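PDB 6RKY: EH1AB1 from Metagenome, which probably hydrolyses ester bonds as a member of the alpha/beta hydrolase family, here with a hexyl phosphonate compound lying at its presumed active site. Local coordinates for residues Leu265-Asp270 with His300-Leu305; Gly74-Ile79 with Asp132-Pro137; Pro36-Leu41 with Met229-Glu234. All coordinates share one frame; numbering follows the deposited sequence.

Contact 1. Residues Leu265-Asp270 with His300-Leu305; sequences LTAGYD and HGFFSL. With ZK8 (hexyl-[2-(3-oxidanylpyridin-2-yl)pyridin-3-yl]oxy-phosphinic acid), chain F.
His300 meets Asp270 through a weak hydrogen bond: ND1 gives its hydrogen to OD1 over 2.9 Å, but the angle at the hydrogen is only 122°. Carboxylate and imidazole planes are turned 49° apart; Asp270 OD1 comes in obliquely, whereas Asp270 OD2 lies in the ring plane at its edge, 3.5 Å from His300 ND1. The same OD1 accepts from the backbone N of Leu272, which helps fix the carboxylate. At the far end of the ring, His300 NE2 lies 3.5 Å from C01 of ZK8, and a weak hydrogen bond links it to Ser175 OG. Phe302 then turns back to the strand. With chi1 at 84°, CG sits between N and the carbonyl carbon, and the ring takes Leu265 CD2 at its edge, 3.6 Å from Phe302 CZ; Ala267 CB is 4.1 Å from Phe302 CE1. Ser304 OG, weakly bonded to Gly301 O, lies 3.9 Å from C10 of ZK8. Apolar packing thus sits beside the polar pair, and the Asp270–His300–Ser175 chain is consistent with the charge relay of a serine hydrolase, with the phosphorus of ZK8 near its histidine.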
loop_
_atom_site.group_PDB
_atom_site.type_symbol
_atom_site.label_atom_id
_atom_site.label_comp_id
_atom_site.label_asym_id
_atom_site.label_seq_id
_atom_site.Cartn_x
_atom_site.Cartn_y
_atom_site.Cartn_z
ATOM N N LEU A 265 5.821 -2.905 -5.464
ATOM C CA LEU A 265 6.053 -4.077 -4.595
ATOM C C LEU A 265 7.501 -4.567 -4.750
ATOM O O LEU A 265 8.025 -4.563 -5.887
ATOM C CB LEU A 265 5.055 -5.158 -5.014
ATOM C CG LEU A 265 4.887 -6.324 -4.044
ATOM C CD1 LEU A 265 3.424 -6.746 -3.974
ATOM C CD2 LEU A 265 5.784 -7.478 -4.484
ATOM N N THR A 266 8.127 -4.975 -3.643
ATOM C CA THR A 266 9.467 -5.599 -3.670
ATOM C C THR A 266 9.438 -6.822 -2.755
ATOM O O THR A 266 8.594 -6.861 -1.870
ATOM C CB THR A 266 10.573 -4.584 -3.330
ATOM O OG1 THR A 266 10.399 -4.100 -1.993
ATOM C CG2 THR A 266 10.599 -3.408 -4.288
ATOM N N ALA A 267 10.320 -7.784 -3.021
ATOM C CA ALA A 267 10.673 -8.925 -2.156
ATOM C C ALA A 267 12.012 -8.632 -1.472
ATOM O O ALA A 267 12.864 -7.957 -2.083
ATOM C CB ALA A 267 10.756 -10.191 -2.987
ATOM N N GLY A 268 12.191 -9.196 -0.277
ATOM C CA GLY A 268 13.374 -9.015 0.581
ATOM C C GLY A 268 14.634 -9.589 -0.018
ATOM O O GLY A 268 15.683 -8.920 0.108
ATOM N N TYR A 269 14.549 -10.764 -0.647
ATOM C CA TYR A 269 15.721 -11.520 -1.178
ATOM C C TYR A 269 15.745 -11.465 -2.706
ATOM O O TYR A 269 15.954 -12.479 -3.367
ATOM C CB TYR A 269 15.690 -12.952 -0.661
ATOM C CG TYR A 269 15.964 -13.034 0.811
ATOM C CD1 TYR A 269 17.244 -13.258 1.284
ATOM C CD2 TYR A 269 14.952 -12.844 1.735
ATOM C CE1 TYR A 269 17.509 -13.328 2.643
ATOM C CE2 TYR A 269 15.200 -12.906 3.098
ATOM C CZ TYR A 269 16.482 -13.143 3.550
ATOM O OH TYR A 269 16.701 -13.204 4.888
ATOM N N ASP A 270 15.549 -10.274 -3.244
ATOM C CA ASP A 270 15.424 -10.029 -4.695
ATOM C C ASP A 270 16.561 -9.090 -5.089
ATOM O O ASP A 270 16.658 -7.972 -4.593
ATOM C CB ASP A 270 14.002 -9.545 -4.965
ATOM C CG ASP A 270 13.722 -8.962 -6.336
ATOM O OD1 ASP A 270 14.446 -9.312 -7.305
ATOM O OD2 ASP A 270 12.784 -8.129 -6.407
ATOM N N HIS A 300 12.208 -12.925 -5.444
ATOM C CA HIS A 300 11.785 -12.616 -6.829
ATOM C C HIS A 300 10.963 -13.788 -7.375
ATOM O O HIS A 300 11.369 -14.932 -7.146
ATOM C CB HIS A 300 12.999 -12.369 -7.714
ATOM C CG HIS A 300 12.632 -11.733 -9.002
ATOM N ND1 HIS A 300 12.426 -10.370 -9.095
ATOM C CD2 HIS A 300 12.379 -12.246 -10.224
ATOM C CE1 HIS A 300 12.117 -10.063 -10.334
ATOM N NE2 HIS A 300 12.087 -11.198 -11.053
ATOM N N GLY A 301 9.845 -13.504 -8.052
ATOM C CA GLY A 301 9.000 -14.541 -8.678
ATOM C C GLY A 301 7.790 -14.932 -7.854
ATOM O O GLY A 301 6.893 -15.546 -8.445
ATOM N N PHE A 302 7.747 -14.593 -6.561
ATOM C CA PHE A 302 6.747 -15.107 -5.577
ATOM C C PHE A 302 5.328 -14.688 -5.978
ATOM O O PHE A 302 4.363 -15.383 -5.639
ATOM C CB PHE A 302 7.076 -14.654 -4.154
ATOM C CG PHE A 302 6.597 -13.280 -3.773
ATOM C CD1 PHE A 302 7.263 -12.144 -4.211
ATOM C CD2 PHE A 302 5.513 -13.131 -2.905
ATOM C CE1 PHE A 302 6.824 -10.885 -3.837
ATOM C CE2 PHE A 302 5.075 -11.872 -2.522
ATOM C CZ PHE A 302 5.725 -10.754 -3.001
ATOM N N PHE A 303 5.200 -13.594 -6.719
ATOM C CA PHE A 303 3.899 -13.054 -7.195
ATOM C C PHE A 303 3.199 -14.031 -8.140
ATOM O O PHE A 303 1.969 -13.924 -8.274
ATOM C CB PHE A 303 4.117 -11.741 -7.926
ATOM C CG PHE A 303 2.889 -10.885 -8.070
ATOM C CD1 PHE A 303 2.196 -10.856 -9.269
ATOM C CD2 PHE A 303 2.478 -10.061 -7.031
ATOM C CE1 PHE A 303 1.114 -10.018 -9.427
ATOM C CE2 PHE A 303 1.380 -9.233 -7.188
ATOM C CZ PHE A 303 0.708 -9.214 -8.386
ATOM N N SER A 304 3.951 -14.938 -8.766
ATOM C CA SER A 304 3.418 -15.949 -9.712
ATOM C C SER A 304 3.876 -17.360 -9.348
ATOM O O SER A 304 3.541 -18.262 -10.120
ATOM C CB SER A 304 3.801 -15.606 -11.133
ATOM O OG SER A 304 5.198 -15.683 -11.311
ATOM N N LEU A 305 4.601 -17.554 -8.239
ATOM C CA LEU A 305 5.000 -18.906 -7.737
ATOM C C LEU A 305 4.025 -19.337 -6.635
ATOM O O LEU A 305 4.476 -19.843 -5.597
ATOM C CB LEU A 305 6.445 -18.891 -7.232
ATOM C CG LEU A 305 7.519 -19.107 -8.296
ATOM C CD1 LEU A 305 8.906 -18.903 -7.704
ATOM C CD2 LEU A 305 7.411 -20.480 -8.935
HETATM C C10 ZK8 F . 8.639 -14.816 -12.959
HETATM C C11 ZK8 F . 8.577 -13.446 -13.207
HETATM C C12 ZK8 F . 9.697 -12.766 -13.712
HETATM C C13 ZK8 F . 12.031 -15.687 -13.899
HETATM C C14 ZK8 F . 13.365 -15.339 -14.250
HETATM C C15 ZK8 F . 14.343 -16.332 -14.410
HETATM C C16 ZK8 F . 14.020 -17.690 -14.235
HETATM C C17 ZK8 F . 12.709 -18.051 -13.891
HETATM P P01 ZK8 F . 12.005 -11.067 -14.710
HETATM C C01 ZK8 F . 13.629 -10.578 -14.147
HETATM C C07 ZK8 F . 10.917 -13.433 -13.970
HETATM N N01 ZK8 F . 9.821 -15.336 -13.246
HETATM C C02 ZK8 F . 14.567 -9.994 -15.198
HETATM C C08 ZK8 F . 10.975 -14.848 -13.710
HETATM N N02 ZK8 F . 11.889 -17.012 -13.773
HETATM O O02 ZK8 F . 13.778 -13.993 -14.448
HETATM C C03 ZK8 F . 15.069 -8.588 -14.858
HETATM O O03 ZK8 F . 12.059 -12.682 -14.471
HETATM C C04 ZK8 F . 16.307 -8.226 -15.686
HETATM C C05 ZK8 F . 15.957 -7.332 -16.887
HETATM C C06 ZK8 F . 16.729 -7.767 -18.131
HETATM O O1 ZK8 F . 11.669 -10.580 -16.094
#

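Contact 2. Residues Gly74-Ile79 with Asp132-Pro137; sequences GPASEI and DYRLAP
Arg134 packs against Ser77, Ala76 and Pro75 and makes most of this surface contact, reaching from the loop after strand 127-132 to the turn that joins strands 66-73 and 78-85. Along the aliphatic part, Ser77 OG approaches Arg134 CD at 3.3 Å and stays 3.6 Å from Arg134 NE without forming a hydrogen bond. Over the guanidinium of Arg134, Ala76 CB stands 4.0 Å above one face, displaced toward the rim, and Pro75 CG comes obliquely to within 4.4 Å of Arg134 NH2. The chain of Arg134 bends at chi3 (-70°), which swings the planar group across toward Ala76 and Pro75. Its charge is answered by Asp147 of helix 143-156, whose OD2 forms a salt bridge with NH2; Pro75 leans on the same helix. With an alanine in place of Arg134, Asp147 would probably lose its ionic mate, and Ala76 and Ser77 their cover. Deeper in, the methyl Ile79 CG2 rests against the carbonyl oxygen Asp132 O at 3.9 Å, where the neighbouring strands begin to pair. No hydrogen bond or salt bridge, then, joins Arg134 to 74-79; the contact there is packing, and its ionic anchor lies on the helix.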
loop_
_atom_site.group_PDB
_atom_site.type_symbol
_atom_site.label_atom_id
_atom_site.label_comp_id
_atom_site.label_asym_id
_atom_site.label_seq_id
_atom_site.Cartn_x
_atom_site.Cartn_y
_atom_site.Cartn_z
ATOM N N GLY A 74 0.572 -4.851 -34.685
ATOM C CA GLY A 74 1.682 -4.230 -33.931
ATOM C C GLY A 74 2.520 -3.311 -34.814
ATOM O O GLY A 74 2.162 -3.062 -35.960
ATOM N N PRO A 75 3.662 -2.783 -34.317
ATOM C CA PRO A 75 4.537 -1.936 -35.126
ATOM C C PRO A 75 5.186 -2.699 -36.289
ATOM O O PRO A 75 5.423 -2.094 -37.317
ATOM C CB PRO A 75 5.634 -1.448 -34.164
ATOM C CG PRO A 75 5.145 -1.809 -32.775
ATOM C CD PRO A 75 4.179 -2.963 -32.953
ATOM N N ALA A 76 5.474 -3.989 -36.100
ATOM C CA ALA A 76 6.240 -4.824 -37.056
ATOM C C ALA A 76 5.898 -6.319 -36.911
ATOM O O ALA A 76 6.766 -7.138 -37.232
ATOM C CB ALA A 76 7.711 -4.569 -36.841
ATOM N N SER A 77 4.679 -6.655 -36.470
ATOM C CA SER A 77 4.178 -8.043 -36.268
ATOM C C SER A 77 2.810 -8.003 -35.581
ATOM O O SER A 77 2.374 -6.904 -35.205
ATOM C CB SER A 77 5.142 -8.891 -35.471
ATOM O OG SER A 77 5.185 -8.466 -34.120
ATOM N N GLU A 78 2.151 -9.159 -35.444
ATOM C CA GLU A 78 0.847 -9.280 -34.734
ATOM C C GLU A 78 1.111 -9.411 -33.230
ATOM O O GLU A 78 1.913 -10.270 -32.853
ATOM C CB GLU A 78 0.030 -10.490 -35.193
ATOM C CG GLU A 78 -1.451 -10.350 -34.865
ATOM C CD GLU A 78 -2.261 -11.632 -34.749
ATOM O OE1 GLU A 78 -1.714 -12.629 -34.224
ATOM O OE2 GLU A 78 -3.454 -11.612 -35.149
ATOM N N ILE A 79 0.435 -8.595 -32.421
ATOM C CA ILE A 79 0.494 -8.647 -30.930
ATOM C C ILE A 79 -0.758 -9.355 -30.418
ATOM O O ILE A 79 -1.860 -8.855 -30.683
ATOM C CB ILE A 79 0.658 -7.237 -30.349
ATOM C CG1 ILE A 79 1.968 -6.608 -30.838
ATOM C CG2 ILE A 79 0.571 -7.280 -28.837
ATOM C CD1 ILE A 79 2.047 -5.120 -30.636
ATOM N N ASP A 132 1.113 -9.992 -25.325
ATOM C CA ASP A 132 2.121 -10.967 -25.798
ATOM C C ASP A 132 3.096 -10.259 -26.737
ATOM O O ASP A 132 2.889 -10.285 -27.979
ATOM C CB ASP A 132 1.388 -12.108 -26.476
ATOM C CG ASP A 132 1.939 -13.493 -26.172
ATOM O OD1 ASP A 132 2.764 -13.616 -25.238
ATOM O OD2 ASP A 132 1.505 -14.453 -26.856
ATOM N N TYR A 133 4.105 -9.617 -26.160
ATOM C CA TYR A 133 5.094 -8.768 -26.867
ATOM C C TYR A 133 6.181 -9.667 -27.463
ATOM O O TYR A 133 6.316 -10.831 -27.086
ATOM C CB TYR A 133 5.636 -7.710 -25.905
ATOM C CG TYR A 133 6.147 -8.233 -24.585
ATOM C CD1 TYR A 133 5.336 -8.296 -23.463
ATOM C CD2 TYR A 133 7.457 -8.664 -24.460
ATOM C CE1 TYR A 133 5.809 -8.773 -22.248
ATOM C CE2 TYR A 133 7.955 -9.132 -23.256
ATOM C CZ TYR A 133 7.134 -9.181 -22.143
ATOM O OH TYR A 133 7.682 -9.655 -20.983
ATOM N N ARG A 134 6.940 -9.119 -28.405
ATOM C CA ARG A 134 8.053 -9.834 -29.076
ATOM C C ARG A 134 9.184 -10.065 -28.065
ATOM O O ARG A 134 9.440 -9.159 -27.235
ATOM C CB ARG A 134 8.534 -9.035 -30.285
ATOM C CG ARG A 134 7.657 -9.193 -31.518
ATOM C CD ARG A 134 8.182 -8.339 -32.654
ATOM N NE ARG A 134 7.966 -6.925 -32.374
ATOM C CZ ARG A 134 8.734 -5.920 -32.802
ATOM N NH1 ARG A 134 9.794 -6.161 -33.554
ATOM N NH2 ARG A 134 8.432 -4.672 -32.474
ATOM N N LEU A 135 9.830 -11.234 -28.133
ATOM C CA LEU A 135 10.914 -11.640 -27.198
ATOM C C LEU A 135 12.253 -11.668 -27.935
ATOM O O LEU A 135 12.255 -11.873 -29.183
ATOM C CB LEU A 135 10.592 -13.020 -26.624
ATOM C CG LEU A 135 9.247 -13.113 -25.897
ATOM C CD1 LEU A 135 8.871 -14.556 -25.636
ATOM C CD2 LEU A 135 9.266 -12.325 -24.592
ATOM N N ALA A 136 13.334 -11.476 -27.170
ATOM C CA ALA A 136 14.741 -11.681 -27.583
ATOM C C ALA A 136 15.117 -13.146 -27.348
ATOM O O ALA A 136 14.533 -13.792 -26.484
ATOM C CB ALA A 136 15.618 -10.745 -26.799
ATOM N N PRO A 137 16.117 -13.719 -28.059
ATOM C CA PRO A 137 16.988 -12.968 -28.965
ATOM C C PRO A 137 16.437 -12.700 -30.372
ATOM O O PRO A 137 16.987 -11.850 -31.021
ATOM C CB PRO A 137 18.249 -13.842 -29.074
ATOM C CG PRO A 137 17.795 -15.248 -28.756
ATOM C CD PRO A 137 16.501 -15.137 -27.967
#

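Contact 3. Residues Pro36-Leu41 with Met229-Glu234; sequences PGLDTL and MDWFWE. With ZK8 (hexyl-[2-(3-oxidanylpyridin-2-yl)pyridin-3-yl]oxy-phosphinic acid), chain F.
Helix 226-236 and the N-terminal loop between helices 18-33 and 43-55 meet here, probably as parts of the cap that covers the active site in hormone-sensitive-lipase-like members of the fold. Trp231 is the centre of the contact. Its CG stands anti to the backbone N (chi1 -172°), and this carries the ring out from the helix and across the turn of Leu38-Leu41. Trp231 NE1 donates to Leu41 O over 3.1 Å, with 158° at the hydrogen and the acceptor only 9° out of the ring plane. Leu38 O, by contrast, lies 3.0 Å above the Trp231 indole face; it is near NE1 but at too poor an angle to bond. On the same face, Leu38 CG makes a CH-pi contact 3.8 Å from the centroid of the Trp231 six-membered ring, while Asp39 CA makes another with the five-membered ring. Leu38 CD1 packs beside CH2 of the indole, and CD2 reaches on to Phe232 CZ at 4.3 Å. Phe232 meets the ligand: C15 of ZK8 lies in its ring plane at the edge, 3.4 Å from Phe232 CZ. His43 NE2 is hydrogen-bonded to Trp231 O. Trp231 thus spends its indole N-H on a main-chain carbonyl and offers a face to aliphatic hydrogens; both probably help set the indole's position, and Leu38 CD2 against Phe232 brings the loop next to a residue that meets the ligand.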
loop_
_atom_site.group_PDB
_atom_site.type_symbol
_atom_site.label_atom_id
_atom_site.label_comp_id
_atom_site.label_asym_id
_atom_site.label_seq_id
_atom_site.Cartn_x
_atom_site.Cartn_y
_atom_site.Cartn_z
ATOM N N PRO A 36 19.268 -29.346 -15.602
ATOM C CA PRO A 36 20.229 -28.399 -16.169
ATOM C C PRO A 36 19.981 -26.963 -15.689
ATOM O O PRO A 36 18.844 -26.644 -15.371
ATOM C CB PRO A 36 20.000 -28.479 -17.687
ATOM C CG PRO A 36 19.276 -29.797 -17.895
ATOM C CD PRO A 36 18.447 -29.992 -16.642
ATOM N N GLY A 37 21.042 -26.151 -15.636
ATOM C CA GLY A 37 20.943 -24.690 -15.436
ATOM C C GLY A 37 20.411 -24.003 -16.686
ATOM O O GLY A 37 20.879 -24.338 -17.788
ATOM N N LEU A 38 19.460 -23.084 -16.524
ATOM C CA LEU A 38 18.856 -22.283 -17.624
ATOM C C LEU A 38 19.953 -21.561 -18.417
ATOM O O LEU A 38 19.797 -21.404 -19.638
ATOM C CB LEU A 38 17.874 -21.274 -17.019
ATOM C CG LEU A 38 17.196 -20.335 -18.013
ATOM C CD1 LEU A 38 16.390 -21.133 -19.030
ATOM C CD2 LEU A 38 16.321 -19.318 -17.292
ATOM N N ASP A 39 21.011 -21.120 -17.737
ATOM C CA ASP A 39 22.135 -20.336 -18.322
ATOM C C ASP A 39 23.061 -21.235 -19.162
ATOM O O ASP A 39 23.942 -20.678 -19.855
ATOM C CB ASP A 39 22.919 -19.611 -17.225
ATOM C CG ASP A 39 23.339 -20.514 -16.078
ATOM O OD1 ASP A 39 24.558 -20.713 -15.909
ATOM O OD2 ASP A 39 22.438 -21.022 -15.372
ATOM N N THR A 40 22.877 -22.561 -19.116
ATOM C CA THR A 40 23.687 -23.562 -19.870
ATOM C C THR A 40 23.011 -23.916 -21.203
ATOM O O THR A 40 23.723 -24.403 -22.097
ATOM C CB THR A 40 23.933 -24.837 -19.052
ATOM O OG1 THR A 40 22.794 -25.685 -19.207
ATOM C CG2 THR A 40 24.213 -24.552 -17.592
ATOM N N LEU A 41 21.695 -23.710 -21.322
ATOM C CA LEU A 41 20.888 -24.075 -22.523
ATOM C C LEU A 41 20.895 -22.925 -23.533
ATOM O O LEU A 41 21.075 -21.779 -23.156
ATOM C CB LEU A 41 19.461 -24.396 -22.068
ATOM C CG LEU A 41 19.319 -25.577 -21.104
ATOM C CD1 LEU A 41 17.962 -25.571 -20.410
ATOM C CD2 LEU A 41 19.541 -26.896 -21.833
ATOM N N MET A 229 20.562 -13.468 -15.127
ATOM C CA MET A 229 20.461 -12.063 -15.586
ATOM C C MET A 229 21.441 -11.811 -16.740
ATOM O O MET A 229 21.101 -11.040 -17.637
ATOM C CB MET A 229 20.689 -11.101 -14.419
ATOM C CG MET A 229 19.404 -10.859 -13.619
ATOM S SD MET A 229 19.603 -10.060 -12.004
ATOM C CE MET A 229 21.076 -9.065 -12.246
ATOM N N ASP A 230 22.600 -12.463 -16.743
ATOM C CA ASP A 230 23.600 -12.351 -17.841
ATOM C C ASP A 230 23.039 -13.054 -19.088
ATOM O O ASP A 230 23.162 -12.512 -20.219
ATOM C CB ASP A 230 24.956 -12.928 -17.424
ATOM C CG ASP A 230 25.671 -12.151 -16.325
ATOM O OD1 ASP A 230 26.569 -12.739 -15.687
ATOM O OD2 ASP A 230 25.341 -10.969 -16.106
ATOM N N TRP A 231 22.431 -14.219 -18.876
ATOM C CA TRP A 231 21.804 -15.050 -19.938
ATOM C C TRP A 231 20.698 -14.249 -20.644
ATOM O O TRP A 231 20.692 -14.250 -21.894
ATOM C CB TRP A 231 21.292 -16.347 -19.314
ATOM C CG TRP A 231 20.800 -17.387 -20.267
ATOM C CD1 TRP A 231 21.546 -18.300 -20.960
ATOM C CD2 TRP A 231 19.428 -17.693 -20.556
ATOM N NE1 TRP A 231 20.730 -19.134 -21.675
ATOM C CE2 TRP A 231 19.429 -18.790 -21.443
ATOM C CE3 TRP A 231 18.206 -17.140 -20.163
ATOM C CZ2 TRP A 231 18.251 -19.337 -21.941
ATOM C CZ3 TRP A 231 17.039 -17.682 -20.656
ATOM C CH2 TRP A 231 17.064 -18.761 -21.537
ATOM N N PHE A 232 19.824 -13.562 -19.891
ATOM C CA PHE A 232 18.786 -12.661 -20.454
ATOM C C PHE A 232 19.459 -11.510 -21.207
ATOM O O PHE A 232 19.020 -11.179 -22.314
ATOM C CB PHE A 232 17.847 -12.103 -19.384
ATOM C CG PHE A 232 17.008 -13.145 -18.689
ATOM C CD1 PHE A 232 16.267 -14.060 -19.412
ATOM C CD2 PHE A 232 16.954 -13.199 -17.303
ATOM C CE1 PHE A 232 15.508 -15.022 -18.768
ATOM C CE2 PHE A 232 16.189 -14.157 -16.657
ATOM C CZ PHE A 232 15.469 -15.071 -17.391
ATOM N N TRP A 233 20.493 -10.924 -20.601
ATOM C CA TRP A 233 21.239 -9.754 -21.131
ATOM C C TRP A 233 21.904 -10.102 -22.475
ATOM O O TRP A 233 21.732 -9.315 -23.439
ATOM C CB TRP A 233 22.253 -9.243 -20.099
ATOM C CG TRP A 233 22.690 -7.847 -20.401
ATOM C CD1 TRP A 233 23.842 -7.451 -21.024
ATOM C CD2 TRP A 233 21.920 -6.655 -20.167
ATOM N NE1 TRP A 233 23.847 -6.089 -21.174
ATOM C CE2 TRP A 233 22.687 -5.572 -20.650
ATOM C CE3 TRP A 233 20.666 -6.401 -19.593
ATOM C CZ2 TRP A 233 22.238 -4.255 -20.562
ATOM C CZ3 TRP A 233 20.218 -5.099 -19.511
ATOM C CH2 TRP A 233 21.003 -4.041 -19.981
ATOM N N GLU A 234 22.622 -11.229 -22.535
ATOM C CA GLU A 234 23.219 -11.795 -23.779
ATOM C C GLU A 234 22.211 -11.645 -24.931
ATOM O O GLU A 234 22.615 -11.153 -26.015
ATOM C CB GLU A 234 23.630 -13.263 -23.580
ATOM C CG GLU A 234 25.109 -13.454 -23.226
ATOM C CD GLU A 234 25.494 -14.662 -22.366
ATOM O OE1 GLU A 234 24.902 -15.756 -22.544
ATOM O OE2 GLU A 234 26.399 -14.508 -21.511
HETATM C C10 ZK8 F . 8.639 -14.816 -12.959
HETATM C C11 ZK8 F . 8.577 -13.446 -13.207
HETATM C C12 ZK8 F . 9.697 -12.766 -13.712
HETATM C C13 ZK8 F . 12.031 -15.687 -13.899
HETATM C C14 ZK8 F . 13.365 -15.339 -14.250
HETATM C C15 ZK8 F . 14.343 -16.332 -14.410
HETATM C C16 ZK8 F . 14.020 -17.690 -14.235
HETATM C C17 ZK8 F . 12.709 -18.051 -13.891
HETATM P P01 ZK8 F . 12.005 -11.067 -14.710
HETATM C C01 ZK8 F . 13.629 -10.578 -14.147
HETATM C C07 ZK8 F . 10.917 -13.433 -13.970
HETATM N N01 ZK8 F . 9.821 -15.336 -13.246
HETATM C C02 ZK8 F . 14.567 -9.994 -15.198
HETATM C C08 ZK8 F . 10.975 -14.848 -13.710
HETATM N N02 ZK8 F . 11.889 -17.012 -13.773
HETATM O O02 ZK8 F . 13.778 -13.993 -14.448
HETATM C C03 ZK8 F . 15.069 -8.588 -14.858
HETATM O O03 ZK8 F . 12.059 -12.682 -14.471
HETATM C C04 ZK8 F . 16.307 -8.226 -15.686
HETATM C C05 ZK8 F . 15.957 -7.332 -16.887
HETATM C C06 ZK8 F . 16.729 -7.767 -18.131
HETATM O O1 ZK8 F . 11.669 -10.580 -16.094
#

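Overall arrangement
From the N terminus, the chain first passes through 36-41, whose partner at 229-234 comes 188 residues later, so contact 3 closes a long loop that draws the N-terminal region onto helix 226-236. Contact 2 opens and closes within that loop, joining the turn before strand 78-85 to the loop after strand 127-132 toward the side of the sheet where 66-73 is the outermost strand. Contact 1 comes afterwards, in series with both, and links the end of strand 262-267 to the loop before helix 311-327. Contacts 1 and 2 lie on opposite sides of the chain's centre, with centres 26 Å apart. No two contacts touch, but contacts 1 and 3 both reach ZK8.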